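Local coordinates for protein beta-phenylalanine aminotransferase (Variovorax paradoxus, PDB 4AO9) that catalyses the pyridoxal-5'-phosphate-dependent transfer of the amino group of beta-phenylalanine, as a class-III aminotransferase, at residues F69-A74 / L81-G86. Sequence-based numbering, arbitrary orientation.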
loop_
_atom_site.group_PDB
_atom_site.type_symbol
_atom_site.label_atom_id
_atom_site.label_comp_id
_atom_site.label_asym_id
_atom_site.label_seq_id
_atom_site.Cartn_x
_atom_site.Cartn_y
_atom_site.Cartn_z
ATOM N N PHE A 69 -13.511 -4.524 -23.790
ATOM C CA PHE A 69 -13.786 -4.329 -22.362
ATOM C C PHE A 69 -13.292 -5.580 -21.642
ATOM O O PHE A 69 -13.236 -6.647 -22.242
ATOM C CB PHE A 69 -15.287 -4.120 -22.083
ATOM C CG PHE A 69 -16.153 -5.246 -22.567
ATOM C CD1 PHE A 69 -16.659 -5.242 -23.862
ATOM C CD2 PHE A 69 -16.451 -6.328 -21.739
ATOM C CE1 PHE A 69 -17.445 -6.289 -24.324
ATOM C CE2 PHE A 69 -17.236 -7.390 -22.195
ATOM C CZ PHE A 69 -17.738 -7.368 -23.500
ATOM N N PRO A 70 -12.922 -5.455 -20.356
ATOM C CA PRO A 70 -12.446 -6.632 -19.629
ATOM C C PRO A 70 -13.594 -7.475 -19.101
ATOM O O PRO A 70 -14.654 -6.938 -18.750
ATOM C CB PRO A 70 -11.646 -6.027 -18.471
ATOM C CG PRO A 70 -12.317 -4.697 -18.228
ATOM C CD PRO A 70 -12.689 -4.209 -19.603
ATOM N N LEU A 71 -13.369 -8.780 -19.019
ATOM C CA LEU A 71 -14.300 -9.669 -18.334
ATOM C C LEU A 71 -14.346 -9.350 -16.847
ATOM O O LEU A 71 -13.314 -9.058 -16.225
ATOM C CB LEU A 71 -13.883 -11.131 -18.499
ATOM C CG LEU A 71 -13.847 -11.738 -19.903
ATOM C CD1 LEU A 71 -13.220 -13.130 -19.874
ATOM C CD2 LEU A 71 -15.244 -11.811 -20.470
ATOM N N THR A 72 -15.551 -9.379 -16.290
ATOM C CA THR A 72 -15.714 -9.436 -14.843
ATOM C C THR A 72 -15.589 -10.881 -14.382
ATOM O O THR A 72 -16.215 -11.780 -14.949
ATOM C CB THR A 72 -17.064 -8.845 -14.421
ATOM O OG1 THR A 72 -17.021 -7.433 -14.615
ATOM C CG2 THR A 72 -17.365 -9.122 -12.949
ATOM N N ILE A 73 -14.771 -11.089 -13.355
ATOM C CA ILE A 73 -14.579 -12.409 -12.767
ATOM C C ILE A 73 -15.506 -12.542 -11.560
ATOM O O ILE A 73 -15.438 -11.734 -10.631
ATOM C CB ILE A 73 -13.086 -12.654 -12.392
ATOM C CG1 ILE A 73 -12.172 -12.516 -13.627
ATOM C CG2 ILE A 73 -12.895 -14.005 -11.701
ATOM C CD1 ILE A 73 -12.558 -13.394 -14.829
ATOM N N ALA A 74 -16.377 -13.549 -11.603
ATOM C CA ALA A 74 -17.422 -13.738 -10.590
ATOM C C ALA A 74 -17.017 -14.649 -9.441
ATOM O O ALA A 74 -17.488 -14.484 -8.319
ATOM C CB ALA A 74 -18.684 -14.281 -11.249
ATOM N N LEU A 81 -11.350 -20.154 -12.703
ATOM C CA LEU A 81 -12.072 -18.883 -12.608
ATOM C C LEU A 81 -13.324 -18.932 -13.468
ATOM O O LEU A 81 -13.322 -19.539 -14.543
ATOM C CB LEU A 81 -11.185 -17.702 -13.054
ATOM C CG LEU A 81 -9.999 -17.346 -12.151
ATOM C CD1 LEU A 81 -9.053 -16.386 -12.854
ATOM C CD2 LEU A 81 -10.472 -16.753 -10.829
ATOM N N TRP A 82 -14.384 -18.285 -12.994
ATOM C CA TRP A 82 -15.619 -18.132 -13.764
ATOM C C TRP A 82 -15.889 -16.654 -13.975
ATOM O O TRP A 82 -15.812 -15.863 -13.033
ATOM C CB TRP A 82 -16.816 -18.724 -13.027
ATOM C CG TRP A 82 -16.860 -20.216 -12.935
ATOM C CD1 TRP A 82 -17.622 -21.063 -13.700
ATOM C CD2 TRP A 82 -16.151 -21.044 -12.005
ATOM N NE1 TRP A 82 -17.415 -22.364 -13.310
ATOM C CE2 TRP A 82 -16.514 -22.384 -12.277
ATOM C CE3 TRP A 82 -15.224 -20.788 -10.980
ATOM C CZ2 TRP A 82 -15.994 -23.465 -11.551
ATOM C CZ3 TRP A 82 -14.708 -21.860 -10.257
ATOM C CH2 TRP A 82 -15.098 -23.186 -10.547
ATOM N N ASP A 83 -16.215 -16.282 -15.206
ATOM C CA ASP A 83 -16.635 -14.906 -15.472
ATOM C C ASP A 83 -18.131 -14.663 -15.197
ATOM O O ASP A 83 -18.872 -15.585 -14.830
ATOM C CB ASP A 83 -16.201 -14.450 -16.883
ATOM C CG ASP A 83 -16.909 -15.196 -18.004
ATOM O OD1 ASP A 83 -18.025 -15.728 -17.780
ATOM O OD2 ASP A 83 -16.370 -15.221 -19.129
ATOM N N ALA A 84 -18.558 -13.417 -15.381
ATOM C CA ALA A 84 -19.933 -13.016 -15.093
ATOM C C ALA A 84 -20.963 -13.710 -15.989
ATOM O O ALA A 84 -22.136 -13.804 -15.631
ATOM C CB ALA A 84 -20.066 -11.507 -15.191
ATOM N N ASP A 85 -20.514 -14.208 -17.136
ATOM C CA ASP A 85 -21.389 -14.945 -18.049
ATOM C C ASP A 85 -21.305 -16.464 -17.881
ATOM O O ASP A 85 -21.918 -17.220 -18.637
ATOM C CB ASP A 85 -21.106 -14.518 -19.487
ATOM C CG ASP A 85 -21.570 -13.106 -19.750
ATOM O OD1 ASP A 85 -22.760 -12.934 -20.108
ATOM O OD2 ASP A 85 -20.763 -12.173 -19.558
ATOM N N GLY A 86 -20.564 -16.901 -16.866
ATOM C CA GLY A 86 -20.524 -18.303 -16.484
ATOM C C GLY A 86 -19.495 -19.172 -17.166
ATOM O O GLY A 86 -19.476 -20.384 -16.944
#
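Ile73 and Asp83 are paired across the hairpin of strands 72-77 and 80-83 as an antiparallel non-hydrogen-bonded pair, CA atoms 4.2 Å apart and side chains diverging; the backbone bonds that flank them hold the two strands together. Ala74 N donates a hydrogen bond to Trp82 O at 2.8 Å, within the carbonyl plane; Ala84 N reaches Thr72 O at 2.9 Å, more bent at the hydrogen (134°) and tilted from the plane of the Thr72 carbonyl. Thr72 O also receives a CA-H contact from Asp83 CA at 3.2 Å. As in hairpins generally, these backbone bonds set the register from which side chains pack. Ile73 CG2, set anti to its own backbone N, meets Leu81 CD2 at 3.8 Å, the two side chains crossing at about a right angle, while the Ala74 methyl lies against Trp82 O and Asp83 O. Gly86 N to Asp83 O closes a type I turn, and the chi1 of Asp83 (67°) turns its carboxylate back over it, where OD1 accepts a weak hydrogen bond from Asp85 N. Asp83 OD2, hydrogen-bonded to Tyr89 OH and His87 ND1, rests beside both methyls of Leu71, with CD2 at 3.8 Å. From within the turn, the Asp85 carboxylate is hydrogen-bonded to Ala43 N and Ser44 N at the start of helix 42-51; strand 88-91 continues the sheet beside strand 80-83, and Thr72 and Ile73 pair in parallel with a strand of the second subunit, carrying the sheet across the dimer interface.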